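Long-range contact in benzyl alcohol dehydrogenase (Acinetobacter calcoaceticus, PDB 1F8F), which probably catalyses the NAD-dependent oxidation of aryl alcohols such as benzyl alcohol to the corresponding aldehydes, as a zinc-containing medium-chain alcohol dehydrogenase: residues L171-A185 with E316-V329. Residues are numbered along the deposited sequence; the frame is centred on the assembly and turned at random. Where two conformers were deposited one is given.
With ZN (zinc ion), chain B; NAD (nicotinamide-adenine-dinucleotide), chain F.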
loop_
_atom_site.group_PDB
_atom_site.type_symbol
_atom_site.label_atom_id
_atom_site.label_comp_id
_atom_site.label_asym_id
_atom_site.label_seq_id
_atom_site.Cartn_x
_atom_site.Cartn_y
_atom_site.Cartn_z
ATOM N N LEU A 171 -15.333 -9.163 -22.220
ATOM C CA LEU A 171 -14.521 -8.305 -21.384
ATOM C C LEU A 171 -15.406 -7.640 -20.337
ATOM O O LEU A 171 -14.902 -7.226 -19.289
ATOM C CB LEU A 171 -13.714 -7.245 -22.149
ATOM C CG LEU A 171 -12.637 -7.708 -23.148
ATOM C CD1 LEU A 171 -12.137 -6.526 -23.977
ATOM C CD2 LEU A 171 -11.479 -8.310 -22.442
ATOM N N GLY A 172 -16.704 -7.436 -20.565
ATOM C CA GLY A 172 -17.557 -6.806 -19.509
ATOM C C GLY A 172 -17.848 -7.710 -18.304
ATOM O O GLY A 172 -18.586 -7.298 -17.386
ATOM N N CYS A 173 -17.382 -8.966 -18.267
ATOM C CA CYS A 173 -17.574 -9.848 -17.161
ATOM C C CYS A 173 -16.459 -10.879 -16.963
ATOM O O CYS A 173 -15.583 -10.656 -16.127
ATOM C CB CYS A 173 -18.869 -10.682 -17.151
ATOM S SG CYS A 173 -19.111 -11.600 -15.591
ATOM N N GLY A 174 -16.568 -12.068 -17.569
ATOM C CA GLY A 174 -15.574 -13.119 -17.263
ATOM C C GLY A 174 -14.091 -12.819 -17.486
ATOM O O GLY A 174 -13.248 -13.277 -16.675
ATOM N N ILE A 175 -13.693 -12.141 -18.558
ATOM C CA ILE A 175 -12.291 -11.820 -18.816
ATOM C C ILE A 175 -11.735 -10.779 -17.842
ATOM O O ILE A 175 -10.688 -11.013 -17.263
ATOM C CB ILE A 175 -12.062 -11.420 -20.278
ATOM C CG1 ILE A 175 -12.909 -12.282 -21.238
ATOM C CG2 ILE A 175 -10.573 -11.531 -20.665
ATOM C CD1 ILE A 175 -12.618 -13.778 -21.242
ATOM N N GLN A 176 -12.496 -9.708 -17.509
ATOM C CA GLN A 176 -12.107 -8.702 -16.545
ATOM C C GLN A 176 -12.050 -9.323 -15.156
ATOM O O GLN A 176 -11.210 -8.937 -14.323
ATOM C CB GLN A 176 -12.944 -7.418 -16.513
ATOM C CG GLN A 176 -14.347 -7.401 -15.922
ATOM C CD GLN A 176 -14.961 -6.005 -15.939
ATOM O OE1 GLN A 176 -14.212 -5.046 -16.153
ATOM N NE2 GLN A 176 -16.265 -5.770 -15.778
ATOM N N THR A 177 -12.921 -10.307 -14.918
ATOM C CA THR A 177 -12.971 -10.904 -13.583
ATOM C C THR A 177 -11.669 -11.653 -13.295
ATOM O O THR A 177 -11.032 -11.529 -12.245
ATOM C CB THR A 177 -14.168 -11.873 -13.376
ATOM O OG1 THR A 177 -15.424 -11.194 -13.403
ATOM C CG2 THR A 177 -14.075 -12.580 -12.020
ATOM N N GLY A 178 -11.233 -12.430 -14.245
ATOM C CA GLY A 178 -10.039 -13.236 -14.063
ATOM C C GLY A 178 -8.756 -12.439 -14.131
ATOM O O GLY A 178 -7.868 -12.694 -13.284
ATOM N N ALA A 179 -8.669 -11.581 -15.149
ATOM C CA ALA A 179 -7.473 -10.745 -15.319
ATOM C C ALA A 179 -7.348 -9.755 -14.170
ATOM O O ALA A 179 -6.264 -9.519 -13.625
ATOM C CB ALA A 179 -7.528 -9.924 -16.629
ATOM N N GLY A 180 -8.479 -9.160 -13.800
ATOM C CA GLY A 180 -8.539 -8.208 -12.695
ATOM C C GLY A 180 -8.163 -8.814 -11.356
ATOM O O GLY A 180 -7.541 -8.140 -10.529
ATOM N N ALA A 181 -8.480 -10.084 -11.079
ATOM C CA ALA A 181 -8.173 -10.657 -9.751
ATOM C C ALA A 181 -6.667 -10.653 -9.544
ATOM O O ALA A 181 -6.072 -10.473 -8.487
ATOM C CB ALA A 181 -8.708 -12.063 -9.798
ATOM N N CYS A 182 -5.972 -11.006 -10.664
ATOM C CA CYS A 182 -4.499 -10.954 -10.611
ATOM C C CYS A 182 -3.954 -9.542 -10.621
ATOM O O CYS A 182 -3.092 -9.161 -9.802
ATOM C CB CYS A 182 -4.078 -11.712 -11.848
ATOM S SG CYS A 182 -3.729 -13.457 -11.724
ATOM N N ILE A 183 -4.393 -8.684 -11.534
ATOM C CA ILE A 183 -3.795 -7.347 -11.667
ATOM C C ILE A 183 -4.265 -6.402 -10.572
ATOM O O ILE A 183 -3.394 -5.690 -10.033
ATOM C CB ILE A 183 -3.999 -6.722 -13.066
ATOM C CG1 ILE A 183 -3.116 -7.443 -14.124
ATOM C CG2 ILE A 183 -3.635 -5.230 -13.127
ATOM C CD1 ILE A 183 -3.589 -7.372 -15.561
ATOM N N ASN A 184 -5.551 -6.271 -10.280
ATOM C CA ASN A 184 -6.021 -5.280 -9.320
ATOM C C ASN A 184 -6.132 -5.795 -7.901
ATOM O O ASN A 184 -5.898 -5.017 -6.975
ATOM C CB ASN A 184 -7.396 -4.704 -9.687
ATOM C CG ASN A 184 -7.473 -4.187 -11.100
ATOM O OD1 ASN A 184 -6.567 -3.487 -11.510
ATOM N ND2 ASN A 184 -8.515 -4.543 -11.888
ATOM N N ALA A 185 -6.542 -7.068 -7.770
ATOM C CA ALA A 185 -6.858 -7.535 -6.412
ATOM C C ALA A 185 -5.652 -8.180 -5.762
ATOM O O ALA A 185 -5.185 -7.710 -4.735
ATOM C CB ALA A 185 -8.056 -8.482 -6.392
ATOM N N GLU A 316 -15.936 -9.189 -9.801
ATOM C CA GLU A 316 -15.598 -8.630 -11.077
ATOM C C GLU A 316 -14.189 -8.071 -11.174
ATOM O O GLU A 316 -13.902 -7.177 -11.994
ATOM C CB GLU A 316 -16.604 -7.503 -11.442
ATOM C CG GLU A 316 -18.039 -7.994 -11.469
ATOM C CD GLU A 316 -18.392 -8.555 -12.862
ATOM O OE1 GLU A 316 -17.617 -8.438 -13.839
ATOM O OE2 GLU A 316 -19.470 -9.122 -12.987
ATOM N N GLY A 317 -13.219 -8.696 -10.503
ATOM C CA GLY A 317 -11.824 -8.331 -10.618
ATOM C C GLY A 317 -11.462 -7.076 -9.840
ATOM O O GLY A 317 -10.300 -6.636 -9.982
ATOM N N SER A 318 -12.301 -6.513 -9.006
ATOM C CA SER A 318 -12.018 -5.266 -8.297
ATOM C C SER A 318 -11.538 -4.077 -9.113
ATOM O O SER A 318 -10.941 -3.195 -8.476
ATOM C CB SER A 318 -10.996 -5.557 -7.179
ATOM O OG SER A 318 -11.496 -6.652 -6.397
ATOM N N GLY A 319 -11.715 -3.848 -10.425
ATOM C CA GLY A 319 -11.087 -2.537 -10.828
ATOM C C GLY A 319 -12.178 -1.479 -10.997
ATOM O O GLY A 319 -13.241 -1.486 -10.400
ATOM N N SER A 320 -11.871 -0.589 -11.911
ATOM C CA SER A 320 -12.840 0.371 -12.436
ATOM C C SER A 320 -12.863 0.024 -13.930
ATOM O O SER A 320 -11.869 0.139 -14.645
ATOM C CB SER A 320 -12.501 1.809 -12.116
ATOM O OG SER A 320 -13.020 2.678 -13.135
ATOM N N PRO A 321 -13.991 -0.502 -14.413
ATOM C CA PRO A 321 -14.127 -0.964 -15.785
ATOM C C PRO A 321 -13.855 0.068 -16.879
ATOM O O PRO A 321 -13.267 -0.310 -17.914
ATOM C CB PRO A 321 -15.528 -1.549 -15.886
ATOM C CG PRO A 321 -15.924 -1.766 -14.467
ATOM C CD PRO A 321 -15.176 -0.828 -13.580
ATOM N N LYS A 322 -14.233 1.327 -16.662
ATOM C CA LYS A 322 -14.021 2.438 -17.542
ATOM C C LYS A 322 -12.516 2.696 -17.768
ATOM O O LYS A 322 -12.136 3.157 -18.845
ATOM C CB LYS A 322 -14.631 3.736 -16.971
ATOM C CG LYS A 322 -16.115 3.935 -17.216
ATOM C CD LYS A 322 -16.407 4.931 -18.380
ATOM C CE LYS A 322 -17.800 4.450 -18.864
ATOM N NZ LYS A 322 -18.434 5.298 -19.910
ATOM N N LYS A 323 -11.699 2.305 -16.793
ATOM C CA LYS A 323 -10.268 2.335 -16.879
ATOM C C LYS A 323 -9.641 1.010 -17.343
ATOM O O LYS A 323 -8.846 0.983 -18.271
ATOM C CB LYS A 323 -9.639 2.667 -15.502
ATOM C CG LYS A 323 -8.175 3.034 -15.632
ATOM C CD LYS A 323 -7.425 2.935 -14.287
ATOM C CE LYS A 323 -5.991 3.460 -14.516
ATOM N NZ LYS A 323 -5.236 3.455 -13.247
ATOM N N PHE A 324 -9.956 -0.114 -16.708
ATOM C CA PHE A 324 -9.418 -1.438 -16.960
ATOM C C PHE A 324 -9.782 -2.080 -18.299
ATOM O O PHE A 324 -8.925 -2.784 -18.872
ATOM C CB PHE A 324 -9.822 -2.391 -15.797
ATOM C CG PHE A 324 -8.975 -3.642 -15.716
ATOM C CD1 PHE A 324 -7.594 -3.602 -15.709
ATOM C CD2 PHE A 324 -9.548 -4.913 -15.655
ATOM C CE1 PHE A 324 -6.824 -4.762 -15.634
ATOM C CE2 PHE A 324 -8.801 -6.058 -15.561
ATOM C CZ PHE A 324 -7.407 -6.010 -15.545
ATOM N N ILE A 325 -11.030 -1.949 -18.768
ATOM C CA ILE A 325 -11.450 -2.575 -20.021
ATOM C C ILE A 325 -10.598 -2.110 -21.180
ATOM O O ILE A 325 -10.060 -2.955 -21.898
ATOM C CB ILE A 325 -12.949 -2.539 -20.321
ATOM C CG1 ILE A 325 -13.604 -3.703 -19.520
ATOM C CG2 ILE A 325 -13.300 -2.709 -21.816
ATOM C CD1 ILE A 325 -15.095 -3.438 -19.498
ATOM N N PRO A 326 -10.469 -0.805 -21.395
ATOM C CA PRO A 326 -9.553 -0.315 -22.418
ATOM C C PRO A 326 -8.127 -0.795 -22.184
ATOM O O PRO A 326 -7.400 -0.981 -23.179
ATOM C CB PRO A 326 -9.684 1.222 -22.364
ATOM C CG PRO A 326 -10.985 1.434 -21.657
ATOM C CD PRO A 326 -11.190 0.281 -20.713
ATOM N N GLU A 327 -7.628 -0.978 -20.942
ATOM C CA GLU A 327 -6.276 -1.463 -20.764
ATOM C C GLU A 327 -6.159 -2.904 -21.312
ATOM O O GLU A 327 -5.201 -3.258 -22.011
ATOM C CB GLU A 327 -5.767 -1.392 -19.312
ATOM C CG GLU A 327 -5.448 0.006 -18.794
ATOM C CD GLU A 327 -5.355 0.110 -17.299
ATOM O OE1 GLU A 327 -5.675 -0.775 -16.492
ATOM O OE2 GLU A 327 -4.912 1.184 -16.818
ATOM N N LEU A 328 -7.167 -3.753 -21.049
ATOM C CA LEU A 328 -7.105 -5.100 -21.624
ATOM C C LEU A 328 -7.147 -5.061 -23.157
ATOM O O LEU A 328 -6.423 -5.822 -23.776
ATOM C CB LEU A 328 -8.206 -5.992 -21.081
ATOM C CG LEU A 328 -8.204 -6.212 -19.547
ATOM C CD1 LEU A 328 -9.429 -7.057 -19.215
ATOM C CD2 LEU A 328 -6.889 -6.767 -19.033
ATOM N N VAL A 329 -7.968 -4.269 -23.809
ATOM C CA VAL A 329 -8.013 -4.209 -25.283
ATOM C C VAL A 329 -6.647 -3.793 -25.830
ATOM O O VAL A 329 -6.239 -4.251 -26.907
ATOM C CB VAL A 329 -9.066 -3.213 -25.805
ATOM C CG1 VAL A 329 -9.031 -3.040 -27.312
ATOM C CG2 VAL A 329 -10.489 -3.577 -25.413
HETATM ZN ZN ZN B . -20.520 -13.242 -15.628
HETATM P PA NAD F . -16.307 -22.463 -16.456
HETATM O O1A NAD F . -15.887 -22.024 -17.824
HETATM O O2A NAD F . -17.347 -23.496 -16.356
HETATM O O5B NAD F . -15.034 -22.785 -15.564
HETATM C C5B NAD F . -14.895 -23.433 -14.276
HETATM C C4B NAD F . -13.951 -24.623 -14.365
HETATM O O4B NAD F . -13.944 -25.322 -13.074
HETATM C C3B NAD F . -14.271 -25.694 -15.422
HETATM O O3B NAD F . -13.260 -25.778 -16.419
HETATM C C2B NAD F . -14.345 -27.022 -14.673
HETATM O O2B NAD F . -13.700 -28.126 -15.319
HETATM C C1B NAD F . -13.627 -26.672 -13.358
HETATM N N9A NAD F . -14.009 -27.496 -12.216
HETATM C C8A NAD F . -15.258 -27.742 -11.709
HETATM N N7A NAD F . -15.239 -28.546 -10.645
HETATM C C5A NAD F . -13.897 -28.839 -10.475
HETATM C C6A NAD F . -13.210 -29.635 -9.540
HETATM N N6A NAD F . -13.773 -30.308 -8.541
HETATM N N1A NAD F . -11.858 -29.697 -9.648
HETATM C C2A NAD F . -11.243 -29.013 -10.662
HETATM N N3A NAD F . -11.787 -28.254 -11.566
HETATM C C4A NAD F . -13.124 -28.211 -11.431
HETATM O O3 NAD F . -16.823 -21.110 -15.705
HETATM P PN NAD F . -16.180 -19.657 -15.837
HETATM O O1N NAD F . -14.708 -19.734 -15.866
HETATM O O2N NAD F . -16.761 -18.978 -17.004
HETATM O O5D NAD F . -16.735 -19.018 -14.447
HETATM C C5D NAD F . -16.064 -19.341 -13.218
HETATM C C4D NAD F . -16.855 -19.102 -11.984
HETATM O O4D NAD F . -16.757 -17.721 -11.509
HETATM C C3D NAD F . -18.331 -19.499 -11.857
HETATM O O3D NAD F . -18.604 -19.808 -10.477
HETATM C C2D NAD F . -18.993 -18.146 -12.152
HETATM O O2D NAD F . -20.373 -18.084 -11.823
HETATM C C1D NAD F . -18.104 -17.320 -11.210
HETATM N N1N NAD F . -18.147 -15.908 -11.572
HETATM C C2N NAD F . -17.850 -15.033 -10.577
HETATM C C3N NAD F . -17.823 -13.685 -10.879
HETATM C C7N NAD F . -17.471 -12.583 -9.818
HETATM O O7N NAD F . -17.498 -11.399 -10.150
HETATM N N7N NAD F . -17.149 -13.061 -8.563
HETATM C C4N NAD F . -18.065 -13.227 -12.207
HETATM C C5N NAD F . -17.777 -14.231 -13.157
HETATM C C6N NAD F . -17.820 -15.590 -12.927
HETATM O O HOH W 1 -11.132 -5.844 -12.830
HETATM O O HOH W 2 -8.201 -3.126 -6.557
HETATM O O HOH W 3 -6.512 -0.871 -13.791
#
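Gly180 and Gly317 bring their backbones so close that their CA atoms lie 3.9 Å apart, where helix 174-185 meets the loop before helix 321-329 in a medium-chain alcohol dehydrogenase with a Rossmann-fold coenzyme domain. Lacking side chains, the two glycines let the backbones meet directly, and the positive phi of Gly317 also suits a residue without CB. The two helices run nearly at right angles (92°). Phe324 is the knob between them, set among Ala179, Gly180, Ile183 and Asn184. With CG anti to its backbone N (chi1 -162°), its ring reaches helix 174-185; the Asn184 amide nitrogen ND2 lies over the centre of one face, 3.8 Å above the plane, while Leu328 CG of the same helix as the ring lies over the opposite face, offset toward the rim. Asn184 ND2 also gives a weak hydrogen bond to Gly317 O (3.3 Å). Water 1 accepts another weak bond from it and donates to Glu316 O. Further along, Ala179, with only a CB, lets Phe324 CZ and Leu328 CD2 pack close against the helix, and Leu171 CD1 meets Val329 CG2 at 3.7 Å, the two side chains crossing at about a right angle. Gln176, extended beyond CG, lays OE1 against Pro321 and Ile325, while its NE2 is held by Ser90. Cys173, Thr177 and Glu316 line the NAD pocket; Cys173 shares the zinc ion with Cys44 and His65, its SG 2.2 Å from the metal. Thr177 OG1 donates to Cys173 O from above the carbonyl plane. Glu316 backbone N helps hold the carboxamide, donating to NAD O7N at 2.7 Å and 160°.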